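Local coordinates for CHAD domain protein (Streptomyces chartreusis, PDB 6RN5) that binds polyphosphate and metal ions, copper(II) among them, as a phosin built on an all-helical CHAD domain, although its wider role is unknown, at residues A25-A30 with S70-T75; E86-E91 with D208-L213; S96-M101 with L195-S200; G176-R181 with Y342-L347; R285-A290 with L305-A310. All blocks are in the same frame, centred on the assembly; numbering follows the deposited sequence.

Contact 1 of 5, residues A25-A30 with S70-T75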
# COMPACT_ATOMS: atom_id res chain seq x y z
N ALA A 25 -14.05 19.81 -42.35
CA ALA A 25 -15.06 20.84 -42.21
C ALA A 25 -16.37 20.24 -41.71
O ALA A 25 -17.03 20.84 -40.86
CB ALA A 25 -15.31 21.55 -43.52
N GLY A 26 -16.73 19.09 -42.24
CA GLY A 26 -17.98 18.40 -41.83
C GLY A 26 -17.91 18.07 -40.35
O GLY A 26 -18.88 18.26 -39.62
N TYR A 27 -16.76 17.60 -39.88
CA TYR A 27 -16.60 17.24 -38.47
C TYR A 27 -16.71 18.47 -37.57
O TYR A 27 -17.46 18.42 -36.57
CB TYR A 27 -15.29 16.50 -38.24
CG TYR A 27 -15.08 16.02 -36.83
CD1 TYR A 27 -15.85 14.97 -36.29
CD2 TYR A 27 -14.13 16.64 -36.00
CE1 TYR A 27 -15.64 14.55 -34.96
CE2 TYR A 27 -13.93 16.23 -34.68
CZ TYR A 27 -14.68 15.19 -34.17
OH TYR A 27 -14.43 14.78 -32.88
N LEU A 28 -16.01 19.56 -37.94
CA LEU A 28 -16.08 20.80 -37.21
C LEU A 28 -17.51 21.38 -37.15
O LEU A 28 -17.97 21.77 -36.08
CB LEU A 28 -15.10 21.86 -37.75
CG LEU A 28 -13.62 21.58 -37.42
CD1 LEU A 28 -12.68 22.46 -38.22
CD2 LEU A 28 -13.36 21.73 -35.92
N ARG A 29 -18.20 21.44 -38.29
CA ARG A 29 -19.60 21.90 -38.33
C ARG A 29 -20.52 21.09 -37.40
O ARG A 29 -21.33 21.65 -36.67
CB ARG A 29 -20.14 21.95 -39.78
CG ARG A 29 -19.60 23.14 -40.60
CD ARG A 29 -20.34 23.40 -41.94
NE ARG A 29 -20.26 22.18 -42.74
CZ ARG A 29 -19.38 21.92 -43.72
NH1 ARG A 29 -19.41 20.73 -44.33
NH2 ARG A 29 -18.49 22.85 -44.12
N ALA A 30 -20.36 19.77 -37.42
CA ALA A 30 -21.13 18.86 -36.58
C ALA A 30 -20.90 19.09 -35.09
O ALA A 30 -21.86 19.15 -34.33
CB ALA A 30 -20.77 17.42 -36.91
N SER A 70 -11.39 22.02 -29.96
CA SER A 70 -10.12 22.50 -29.56
C SER A 70 -9.03 21.53 -30.04
O SER A 70 -8.00 21.95 -30.60
CB SER A 70 -10.12 22.71 -28.04
OG SER A 70 -9.00 23.46 -27.68
N ALA A 71 -9.27 20.24 -29.89
CA ALA A 71 -8.34 19.22 -30.39
C ALA A 71 -8.13 19.30 -31.90
O ALA A 71 -7.01 19.22 -32.40
CB ALA A 71 -8.83 17.82 -30.01
N THR A 72 -9.23 19.43 -32.61
CA THR A 72 -9.23 19.46 -34.05
C THR A 72 -8.41 20.65 -34.56
O THR A 72 -7.64 20.51 -35.51
CB THR A 72 -10.66 19.51 -34.56
OG1 THR A 72 -11.33 18.31 -34.13
CG2 THR A 72 -10.72 19.56 -36.05
N LEU A 73 -8.58 21.78 -33.91
CA LEU A 73 -7.87 23.00 -34.27
C LEU A 73 -6.37 22.86 -33.97
O LEU A 73 -5.60 23.64 -34.43
CB LEU A 73 -8.47 24.22 -33.57
CG LEU A 73 -9.57 24.94 -34.37
CD1 LEU A 73 -10.65 24.03 -34.89
CD2 LEU A 73 -10.21 26.03 -33.53
N HIS A 74 -5.98 21.87 -33.18
CA HIS A 74 -4.58 21.66 -32.86
C HIS A 74 -4.03 20.74 -33.92
O HIS A 74 -3.12 21.12 -34.63
CB HIS A 74 -4.42 21.03 -31.45
CG HIS A 74 -3.00 20.85 -31.04
ND1 HIS A 74 -2.32 19.66 -31.16
CD2 HIS A 74 -2.12 21.74 -30.53
CE1 HIS A 74 -1.09 19.81 -30.72
NE2 HIS A 74 -0.94 21.06 -30.33
N THR A 75 -4.58 19.53 -34.00
CA THR A 75 -4.10 18.45 -34.88
C THR A 75 -4.06 18.89 -36.35
O THR A 75 -3.15 18.49 -37.10
CB THR A 75 -4.99 17.19 -34.73
OG1 THR A 75 -4.97 16.76 -33.37
CG2 THR A 75 -4.51 16.07 -35.61
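The ring of Tyr27 meets Thr72 at its edge, near the ring plane: OG1 of the threonine lies 3.4 Å from CE2 of Tyr27. Within helix 21-42, and away from the pairing, Ala25 O lies over the centre of one face of the Arg29 guanidinium. The hydroxyl of Thr72 bonds to the backbone O of Arg68, one turn back, and Tyr27 OH is hydrogen-bonded to Glu292, so both polar ends find partners outside the pairing. Beside the ring the packing is apolar. With Leu28 CG anti to its carbonyl carbon (chi1 -72°), the side chain reaches toward the facing helix and its CD2 meets Thr72 CG2 tip to tip at 3.4 Å, tighter than usual van der Waals contact. The same methyl touches Leu73 CD1 at 3.7 Å. Cutting Leu28 back to an alanine would probably open a gap beside Thr72 CG2 and leave Leu73 CD1 without its methyl neighbour. The helices run nearly antiparallel, at 156°, with segment axes 10.9 Å apart. Helix 274-295 touches Tyr27 and Ala71, and helix 82-120 covers Leu73 through Trp84, Cys85 and Met88, which places this buried pair inside the helical bundle.

Contact 2 of 5, residues E86-E91 with D208-L213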
# COMPACT_ATOMS: atom_id res chain seq x y z
N GLU A 86 -5.70 30.13 -33.21
CA GLU A 86 -5.00 30.61 -32.04
C GLU A 86 -5.93 31.40 -31.14
O GLU A 86 -5.82 31.33 -29.94
CB GLU A 86 -3.81 31.47 -32.46
CG GLU A 86 -2.70 30.70 -33.14
CD GLU A 86 -1.48 31.58 -33.46
OE1 GLU A 86 -1.63 32.81 -33.65
OE2 GLU A 86 -0.36 31.02 -33.50
N GLY A 87 -6.83 32.18 -31.74
CA GLY A 87 -7.90 32.86 -30.99
C GLY A 87 -8.91 31.87 -30.36
O GLY A 87 -9.26 32.02 -29.20
N MET A 88 -9.32 30.84 -31.11
CA MET A 88 -10.34 29.89 -30.62
C MET A 88 -9.85 29.00 -29.48
O MET A 88 -10.59 28.78 -28.53
CB MET A 88 -10.80 28.96 -31.75
CG MET A 88 -11.45 29.64 -32.94
SD MET A 88 -13.08 30.24 -32.49
CE MET A 88 -14.04 28.73 -32.46
N ARG A 89 -8.61 28.50 -29.57
CA ARG A 89 -8.20 27.35 -28.71
C ARG A 89 -8.19 27.64 -27.20
O ARG A 89 -8.80 26.89 -26.45
CB ARG A 89 -6.81 26.78 -29.11
CG ARG A 89 -6.79 25.87 -30.36
CD ARG A 89 -5.50 25.03 -30.45
NE ARG A 89 -5.63 23.81 -29.63
CZ ARG A 89 -4.93 23.51 -28.52
NH1 ARG A 89 -4.00 24.33 -28.03
NH2 ARG A 89 -5.17 22.36 -27.88
N PRO A 90 -7.49 28.69 -26.76
CA PRO A 90 -7.52 29.02 -25.32
C PRO A 90 -8.92 29.38 -24.82
O PRO A 90 -9.25 29.09 -23.67
CB PRO A 90 -6.61 30.25 -25.21
CG PRO A 90 -6.66 30.88 -26.57
CD PRO A 90 -6.75 29.72 -27.53
N GLU A 91 -9.75 29.96 -25.68
CA GLU A 91 -11.09 30.32 -25.25
C GLU A 91 -11.90 29.08 -25.06
O GLU A 91 -12.58 28.92 -24.06
CB GLU A 91 -11.73 31.25 -26.27
CG GLU A 91 -11.14 32.63 -26.27
CD GLU A 91 -11.11 33.23 -24.87
OE1 GLU A 91 -12.12 33.76 -24.36
OE2 GLU A 91 -10.05 33.15 -24.25
N ASP A 208 -20.42 32.67 -29.84
CA ASP A 208 -20.75 33.29 -31.12
C ASP A 208 -19.86 32.75 -32.25
O ASP A 208 -20.32 32.48 -33.35
CB ASP A 208 -20.57 34.83 -31.04
CG ASP A 208 -21.87 35.59 -30.66
OD1 ASP A 208 -22.95 34.95 -30.60
OD2 ASP A 208 -21.78 36.84 -30.42
N LYS A 209 -18.58 32.57 -31.96
CA LYS A 209 -17.66 32.01 -32.96
C LYS A 209 -17.96 30.58 -33.26
O LYS A 209 -17.93 30.17 -34.42
CB LYS A 209 -16.23 32.19 -32.52
CG LYS A 209 -15.91 33.66 -32.49
CD LYS A 209 -14.45 33.91 -32.23
CE LYS A 209 -14.30 35.37 -31.83
NZ LYS A 209 -12.88 35.75 -31.68
N VAL A 210 -18.33 29.82 -32.23
CA VAL A 210 -18.78 28.46 -32.48
C VAL A 210 -20.02 28.45 -33.36
O VAL A 210 -20.15 27.63 -34.29
CB VAL A 210 -19.01 27.70 -31.16
CG1 VAL A 210 -19.62 26.33 -31.42
CG2 VAL A 210 -17.67 27.55 -30.44
N ALA A 211 -20.94 29.39 -33.11
CA ALA A 211 -22.11 29.56 -34.01
C ALA A 211 -21.70 29.78 -35.48
O ALA A 211 -22.24 29.17 -36.35
CB ALA A 211 -23.00 30.70 -33.54
N VAL A 212 -20.73 30.65 -35.73
CA VAL A 212 -20.24 30.87 -37.06
C VAL A 212 -19.69 29.58 -37.63
O VAL A 212 -19.97 29.23 -38.74
CB VAL A 212 -19.16 31.97 -37.08
CG1 VAL A 212 -18.48 32.03 -38.45
CG2 VAL A 212 -19.81 33.31 -36.76
N LEU A 213 -18.92 28.85 -36.83
CA LEU A 213 -18.30 27.60 -37.25
C LEU A 213 -19.31 26.54 -37.60
O LEU A 213 -19.02 25.63 -38.35
CB LEU A 213 -17.39 27.07 -36.12
CG LEU A 213 -16.58 25.80 -36.35
CD1 LEU A 213 -15.63 25.94 -37.55
CD2 LEU A 213 -15.78 25.44 -35.10
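Met88 and Lys209 mark the closest approach of the two backbones, their CA atoms 8.0 Å apart, and the helix of residues 86-91 is kinked at Pro90, whose ring nitrogen has no hydrogen to give to the turn before. The pairing belongs to the helical bundle of the CHAD domain and sets the first part of the long helix 82-120 against the short helix 201-213. Met88 carries nearly all of it. Its chain is bent at both chi2 and chi3, which curls the thioether over the flank of Lys209 instead of sending it straight outward. The sulfur consequently sits against the aliphatic part of the lysine, 3.7 Å from Lys209 CB and 3.9 Å from Lys209 CD, the two side chains crossing at a slant. Beyond CG the lysine is extended, so its hydrocarbon serves as the packing surface while the ammonium is carried past the sulfur in a side chain that is exposed overall. Behind it, Val210 and Leu213 line the inner side of helix 201-213 and lean on helix 21-42 through Ala32. A polar tie lies close by: Glu91 forms a salt bridge with Arg202, near the start of helix 201-213. Asp208, one residue before the lysine, helps line the carbonate pocket with Arg43, His204 and Ala207, but takes no part in the pairing. The methyl end of Met88 finishes the contact more loosely, with CE 4.3 Å from Val210 CG2.

Contact 3 of 5, residues S96-M101 with L195-S200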
# COMPACT_ATOMS: atom_id res chain seq x y z
N SER A 96 -14.07 24.63 -21.54
CA SER A 96 -14.20 23.22 -21.14
C SER A 96 -13.67 23.02 -19.70
O SER A 96 -14.27 22.26 -18.93
CB SER A 96 -13.52 22.29 -22.13
OG SER A 96 -12.15 22.57 -22.10
N GLY A 97 -12.60 23.72 -19.35
CA GLY A 97 -12.05 23.69 -17.97
C GLY A 97 -12.99 24.29 -16.91
O GLY A 97 -13.18 23.72 -15.84
N THR A 98 -13.62 25.42 -17.23
CA THR A 98 -14.54 26.05 -16.32
C THR A 98 -15.70 25.16 -16.06
O THR A 98 -16.09 24.94 -14.89
CB THR A 98 -15.07 27.35 -16.89
OG1 THR A 98 -13.99 28.26 -17.02
CG2 THR A 98 -16.16 27.90 -15.97
N LEU A 99 -16.24 24.60 -17.13
CA LEU A 99 -17.34 23.63 -17.04
C LEU A 99 -16.99 22.25 -16.42
O LEU A 99 -17.88 21.52 -15.98
CB LEU A 99 -17.97 23.44 -18.41
CG LEU A 99 -18.66 24.67 -19.03
CD1 LEU A 99 -19.43 24.23 -20.24
CD2 LEU A 99 -19.63 25.34 -18.08
N ALA A 100 -15.71 21.89 -16.37
CA ALA A 100 -15.30 20.60 -15.78
C ALA A 100 -15.25 20.62 -14.23
O ALA A 100 -15.48 19.60 -13.57
CB ALA A 100 -13.94 20.19 -16.36
N MET A 101 -15.00 21.80 -13.66
CA MET A 101 -14.59 21.90 -12.25
C MET A 101 -15.58 21.34 -11.25
O MET A 101 -15.24 20.52 -10.40
CB MET A 101 -14.19 23.32 -11.93
CG MET A 101 -12.74 23.59 -12.32
SD MET A 101 -11.44 23.05 -11.15
CE MET A 101 -11.96 21.44 -10.52
N LEU A 195 -21.46 29.14 -13.58
CA LEU A 195 -22.67 29.81 -14.03
C LEU A 195 -22.39 31.27 -14.28
O LEU A 195 -22.91 31.85 -15.21
CB LEU A 195 -23.82 29.66 -13.04
CG LEU A 195 -24.29 28.24 -12.96
CD1 LEU A 195 -25.47 28.17 -12.01
CD2 LEU A 195 -24.67 27.72 -14.36
N GLN A 196 -21.55 31.88 -13.48
CA GLN A 196 -21.12 33.23 -13.80
C GLN A 196 -20.43 33.32 -15.18
O GLN A 196 -20.76 34.20 -16.03
CB GLN A 196 -20.22 33.81 -12.72
CG GLN A 196 -20.98 34.09 -11.44
CD GLN A 196 -20.07 34.56 -10.33
OE1 GLN A 196 -18.95 34.08 -10.20
NE2 GLN A 196 -20.53 35.56 -9.55
N ALA A 197 -19.49 32.43 -15.41
CA ALA A 197 -18.75 32.36 -16.71
C ALA A 197 -19.67 32.24 -17.90
O ALA A 197 -19.47 32.90 -18.91
CB ALA A 197 -17.81 31.18 -16.70
N MET A 198 -20.70 31.42 -17.74
CA MET A 198 -21.66 31.18 -18.80
C MET A 198 -22.56 32.36 -19.10
O MET A 198 -23.10 32.44 -20.20
CB MET A 198 -22.52 30.00 -18.45
CG MET A 198 -21.71 28.73 -18.61
SD MET A 198 -22.80 27.34 -18.66
CE MET A 198 -23.42 27.49 -20.35
N GLY A 199 -22.74 33.26 -18.14
CA GLY A 199 -23.45 34.51 -18.41
C GLY A 199 -22.54 35.65 -18.89
O GLY A 199 -23.02 36.74 -19.16
N SER A 200 -21.24 35.40 -19.05
CA SER A 200 -20.27 36.49 -19.27
C SER A 200 -20.11 36.83 -20.72
O SER A 200 -20.47 36.05 -21.61
CB SER A 200 -18.87 36.12 -18.73
OG SER A 200 -18.33 34.99 -19.42
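Where helix 170-198 ends and the chain turns into helix 201-213, it packs against helix 82-120, two helices of the CHAD bundle meeting through a pair of small side chains and a pair of larger ones. Thr98 and Ala197 bring the backbones together, with CA atoms 7.6 Å apart. The threonine is turned so that CG2 stands anti to the backbone N, and this methyl rests on Ala197 CB at 3.7 Å. The same rotation (chi1 -65°) puts OG1 beside its own helix, where it bonds to the backbone O of Trp94. The larger pair follows one residue later on each helix: Leu99 CD2 lies 3.8 Å from Met198 SD and 4.0 Å from Met198 CG, the side chains crossing at about a right angle. Met198 is bent at chi3, which swings its methyl aside and leaves the sulfur to meet the leucine. Both residues also touch Leu62 of helix 56-75, while Leu39 and His42 of helix 21-42 cover Met198. After the last turn, Ser200 takes the N-cap position of the next helix, its OG bonded to the backbone N of Phe203. Across the interface no hydrogen bond forms. The hold is one of hydrocarbon and sulfur surfaces, and the Thr98 hydroxyl is bonded within its own helix, so that shape rather than directional bonding sets the fit.

Contact 4 of 5, residues G176-R181 with Y342-L347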
# COMPACT_ATOMS: atom_id res chain seq x y z
N GLY A 176 -13.50 11.81 6.72
CA GLY A 176 -14.57 11.77 5.77
C GLY A 176 -15.39 13.03 5.80
O GLY A 176 -15.74 13.60 4.76
N ALA A 177 -15.68 13.48 7.01
CA ALA A 177 -16.46 14.67 7.20
C ALA A 177 -15.65 15.94 6.81
O ALA A 177 -16.20 16.92 6.26
CB ALA A 177 -16.89 14.74 8.65
N LEU A 178 -14.36 15.93 7.11
CA LEU A 178 -13.48 17.03 6.71
C LEU A 178 -13.45 17.21 5.18
O LEU A 178 -13.65 18.28 4.66
CB LEU A 178 -12.08 16.79 7.26
CG LEU A 178 -11.04 17.85 6.93
CD1 LEU A 178 -11.40 19.16 7.61
CD2 LEU A 178 -9.67 17.37 7.37
N LEU A 179 -13.22 16.12 4.46
CA LEU A 179 -13.20 16.15 3.01
C LEU A 179 -14.58 16.48 2.42
O LEU A 179 -14.70 17.19 1.42
CB LEU A 179 -12.69 14.81 2.49
CG LEU A 179 -11.21 14.53 2.80
CD1 LEU A 179 -10.91 13.07 2.61
CD2 LEU A 179 -10.27 15.34 1.92
N ASP A 180 -15.63 15.91 2.99
CA ASP A 180 -16.97 16.28 2.56
C ASP A 180 -17.20 17.80 2.66
O ASP A 180 -17.68 18.42 1.71
CB ASP A 180 -17.97 15.51 3.42
CG ASP A 180 -19.40 15.69 2.96
OD1 ASP A 180 -19.70 16.48 2.08
OD2 ASP A 180 -20.26 15.02 3.52
N ARG A 181 -16.83 18.40 3.79
CA ARG A 181 -16.92 19.85 3.94
C ARG A 181 -16.06 20.58 2.93
O ARG A 181 -16.55 21.44 2.21
CB ARG A 181 -16.53 20.28 5.38
CG ARG A 181 -16.65 21.78 5.63
CD ARG A 181 -16.28 22.22 7.06
NE ARG A 181 -15.48 23.46 7.04
CZ ARG A 181 -15.95 24.73 7.04
NH1 ARG A 181 -17.26 24.99 7.09
NH2 ARG A 181 -15.07 25.77 6.98
N TYR A 342 -3.96 10.83 10.54
CA TYR A 342 -3.47 9.48 10.35
C TYR A 342 -4.28 8.82 9.29
O TYR A 342 -3.74 8.20 8.41
CB TYR A 342 -3.54 8.74 11.68
CG TYR A 342 -3.23 7.25 11.72
CD1 TYR A 342 -4.19 6.29 11.33
CD2 TYR A 342 -2.03 6.80 12.26
CE1 TYR A 342 -3.92 4.93 11.43
CE2 TYR A 342 -1.75 5.45 12.38
CZ TYR A 342 -2.70 4.53 11.98
OH TYR A 342 -2.39 3.22 12.09
N ALA A 343 -5.60 8.98 9.34
CA ALA A 343 -6.44 8.43 8.32
C ALA A 343 -6.11 8.99 6.94
O ALA A 343 -6.15 8.27 5.95
CB ALA A 343 -7.91 8.68 8.63
N LEU A 344 -5.86 10.29 6.88
CA LEU A 344 -5.57 10.94 5.65
C LEU A 344 -4.25 10.47 5.08
O LEU A 344 -4.12 10.39 3.87
CB LEU A 344 -5.54 12.46 5.85
CG LEU A 344 -6.88 13.09 6.20
CD1 LEU A 344 -6.64 14.54 6.61
CD2 LEU A 344 -7.79 13.02 5.00
N GLY A 345 -3.27 10.19 5.93
CA GLY A 345 -2.02 9.54 5.48
C GLY A 345 -2.22 8.21 4.74
O GLY A 345 -1.58 7.96 3.71
N VAL A 346 -3.12 7.38 5.27
CA VAL A 346 -3.44 6.10 4.69
C VAL A 346 -4.11 6.30 3.34
O VAL A 346 -3.80 5.63 2.34
CB VAL A 346 -4.41 5.32 5.61
CG1 VAL A 346 -4.82 4.01 4.99
CG2 VAL A 346 -3.74 5.01 6.95
N LEU A 347 -5.05 7.23 3.32
CA LEU A 347 -5.81 7.55 2.12
C LEU A 347 -4.96 8.12 0.98
O LEU A 347 -5.15 7.79 -0.17
CB LEU A 347 -6.90 8.52 2.51
CG LEU A 347 -7.90 8.95 1.49
CD1 LEU A 347 -8.61 7.73 0.93
CD2 LEU A 347 -8.86 9.89 2.22
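Leu179 sets a single methyl, CD1, against two leucines of the facing helix, 3.8 Å from Leu347 CD2 and 3.9 Å from Leu344 CD2. The conformations behind this are complementary. With chi1 at -68°, Leu179 has CG beside its backbone N, and the side chain reaches out toward Leu347. The latter takes the alternative course, CG anti to the backbone N at -176°, and the two leucines meet tip to tip. Leu344 shares the first torsion of Leu179, and the two side chains slide past each other in opposite directions. A looser touch is added by Leu178, whose CD2 lies 4.2 Å from Leu344 CD1. The segment axes pass 11.4 Å apart at an angle of 73°, so the first turns of the long helix 170-198 lie across helix 338-366 rather than along it, in a part of the all-helical fold that also includes helix 82-120 and helix 305-331. Leu112, Ala115 and Leu116 of the former cover Leu347, and Ala330 of the latter fills in beside both Leu179 and Leu344. The residue after Leu347, His348, is a ligand of the bound copper ion together with His262 and His271, and the Leu347 side chain lies about 10 Å from that metal. Another flank of helix 338-366 faces the second subunit: Tyr342 packs on its His348, and Val346 on its Gly345.

Contact 5 of 5, residues R285-A290 with L305-A310. With SO4 (sulfate ion), chain G; SO4 (sulfate ion), chain F.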
# COMPACT_ATOMS: atom_id res chain seq x y z
N ARG A 285 -5.96 11.44 -26.07
CA ARG A 285 -7.21 12.09 -26.41
C ARG A 285 -7.17 12.82 -27.75
O ARG A 285 -8.11 12.70 -28.56
CB ARG A 285 -7.66 13.01 -25.29
CG ARG A 285 -9.17 13.04 -25.27
CD ARG A 285 -9.74 13.60 -24.01
NE ARG A 285 -9.21 14.92 -23.72
CZ ARG A 285 -9.45 15.57 -22.58
NH1 ARG A 285 -10.26 15.04 -21.66
NH2 ARG A 285 -8.90 16.76 -22.36
N LEU A 286 -6.06 13.53 -28.01
CA LEU A 286 -5.83 14.16 -29.30
C LEU A 286 -5.94 13.15 -30.42
O LEU A 286 -6.56 13.43 -31.44
CB LEU A 286 -4.48 14.90 -29.33
CG LEU A 286 -4.50 16.17 -28.46
CD1 LEU A 286 -3.12 16.86 -28.27
CD2 LEU A 286 -5.46 17.15 -29.08
N HIS A 287 -5.33 11.99 -30.21
CA HIS A 287 -5.33 10.90 -31.20
C HIS A 287 -6.77 10.35 -31.39
O HIS A 287 -7.20 10.13 -32.47
CB HIS A 287 -4.33 9.79 -30.73
CG HIS A 287 -4.40 8.51 -31.51
ND1 HIS A 287 -4.20 8.45 -32.87
CD2 HIS A 287 -4.62 7.24 -31.10
CE1 HIS A 287 -4.30 7.20 -33.27
NE2 HIS A 287 -4.55 6.44 -32.21
N ARG A 288 -7.53 10.23 -30.32
CA ARG A 288 -8.87 9.67 -30.46
C ARG A 288 -9.74 10.56 -31.31
O ARG A 288 -10.41 10.09 -32.20
CB ARG A 288 -9.50 9.44 -29.08
CG ARG A 288 -9.11 8.08 -28.47
CD ARG A 288 -10.37 7.48 -27.79
NE ARG A 288 -10.71 8.40 -26.74
CZ ARG A 288 -11.83 9.10 -26.56
NH1 ARG A 288 -12.92 8.94 -27.29
NH2 ARG A 288 -11.85 9.93 -25.52
N TYR A 289 -9.61 11.85 -31.09
CA TYR A 289 -10.45 12.83 -31.75
C TYR A 289 -10.04 13.07 -33.16
O TYR A 289 -10.85 13.47 -33.97
CB TYR A 289 -10.43 14.16 -30.98
CG TYR A 289 -10.99 14.11 -29.58
CD1 TYR A 289 -11.85 13.09 -29.17
CD2 TYR A 289 -10.71 15.13 -28.68
CE1 TYR A 289 -12.39 13.09 -27.90
CE2 TYR A 289 -11.24 15.13 -27.42
CZ TYR A 289 -12.08 14.12 -27.01
OH TYR A 289 -12.60 14.12 -25.70
N ALA A 290 -8.76 12.82 -33.46
CA ALA A 290 -8.26 12.85 -34.83
C ALA A 290 -8.83 11.68 -35.64
O ALA A 290 -9.26 11.87 -36.79
CB ALA A 290 -6.71 12.84 -34.84
N LEU A 305 -11.07 -0.95 -28.63
CA LEU A 305 -11.21 -1.26 -27.21
C LEU A 305 -9.89 -1.15 -26.49
O LEU A 305 -9.87 -0.84 -25.33
CB LEU A 305 -11.75 -2.69 -27.00
CG LEU A 305 -13.17 -2.92 -27.55
CD1 LEU A 305 -13.35 -4.37 -27.99
CD2 LEU A 305 -14.22 -2.52 -26.53
N ARG A 306 -8.81 -1.47 -27.18
CA ARG A 306 -7.49 -1.26 -26.61
C ARG A 306 -7.26 0.20 -26.26
O ARG A 306 -6.79 0.49 -25.16
CB ARG A 306 -6.39 -1.77 -27.53
CG ARG A 306 -5.01 -1.30 -27.10
CD ARG A 306 -3.92 -2.05 -27.83
NE ARG A 306 -2.71 -1.27 -28.05
CZ ARG A 306 -2.61 -0.22 -28.86
NH1 ARG A 306 -3.67 0.26 -29.55
NH2 ARG A 306 -1.44 0.39 -28.97
N LEU A 307 -7.60 1.12 -27.17
CA LEU A 307 -7.40 2.55 -26.90
C LEU A 307 -8.34 3.03 -25.83
O LEU A 307 -7.99 3.87 -25.03
CB LEU A 307 -7.62 3.46 -28.11
CG LEU A 307 -6.57 3.45 -29.21
CD1 LEU A 307 -6.84 4.63 -30.17
CD2 LEU A 307 -5.14 3.45 -28.66
N LEU A 308 -9.55 2.50 -25.82
CA LEU A 308 -10.46 2.88 -24.74
C LEU A 308 -9.98 2.36 -23.41
O LEU A 308 -10.05 3.09 -22.45
CB LEU A 308 -11.90 2.48 -25.06
CG LEU A 308 -12.37 3.28 -26.31
CD1 LEU A 308 -13.59 2.63 -26.97
CD2 LEU A 308 -12.62 4.77 -26.05
N SER A 309 -9.45 1.15 -23.35
CA SER A 309 -8.88 0.68 -22.11
C SER A 309 -7.67 1.53 -21.67
O SER A 309 -7.54 1.86 -20.49
CB SER A 309 -8.46 -0.78 -22.23
OG SER A 309 -7.86 -1.19 -20.99
N ALA A 310 -6.80 1.90 -22.59
CA ALA A 310 -5.63 2.73 -22.23
C ALA A 310 -6.10 4.04 -21.67
O ALA A 310 -5.56 4.55 -20.69
CB ALA A 310 -4.75 2.99 -23.44
S SO4 G . -14.81 11.49 -24.63
O1 SO4 G . -15.41 12.81 -24.74
O2 SO4 G . -15.48 10.63 -25.64
O3 SO4 G . -15.02 10.92 -23.29
O4 SO4 G . -13.35 11.64 -24.82
S SO4 F . -10.53 17.17 -18.62
O1 SO4 F . -11.12 18.09 -19.64
O2 SO4 F . -11.26 15.89 -18.64
O3 SO4 F . -9.06 16.90 -18.88
O4 SO4 F . -10.77 17.79 -17.30
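Arg288 runs past two leucines of the facing helix on its way to a bound sulfate. Its CB points toward residues 305-310; CG comes within 4.5 Å of Leu307 CD1, and CD lies 3.9 Å from Leu308 CD2. Bends at chi2 and chi3 then turn the chain, NE still beside Leu308 CD2 at 4.2 Å, and bring the guanidinium edge-on to sulfate G, CZ 3.4 Å from O4. There NH1 gives a weak bond to O2, and NH2 points at O4, though that bond is modelled too short to be trusted. Tyr289 OH donates to the same O4 at 2.7 Å. Leu307 CD1 also meets His287 obliquely, 3.6 Å from its CD2. One turn before, Arg285 presents its edge to sulfate F through two weak bonds, NH1 to O2 at 3.3 Å and NH2 to O3; a leucine in its place would probably leave this sulfate without either bond and the local positive charge diminished. Arg64, Arg67, Arg68 and Arg281 also bond to the sulfates. Although these ions probably come from the crystallisation liquor, such a row of arginines around tetrahedral anions is consistent with the polyphosphate-binding surface of a CHAD domain.

Contacts 1 and 2 are neighbours, their centres 11 Å apart, and are tied by a probable hydrogen bond from Arg89 NE to Ser70 O (3.2 Å). Contact 1 also touches contact 5, where Ala71 CB packs on Tyr289 CD2 at 3.5 Å, so helix 56-75 joins the buried core of contact 1 to the sulfate-lined surface. Contact 3 shares helix 82-120 with contact 2, about 15 Å away between centres, and both of its segments fall in the sequence between those of contact 2. Contact 4 lies about 42 Å from contact 1 and 34 Å from contact 5 between centres, so the copper site, about 10 Å from its Leu347 side chain, lies far from the sulfates.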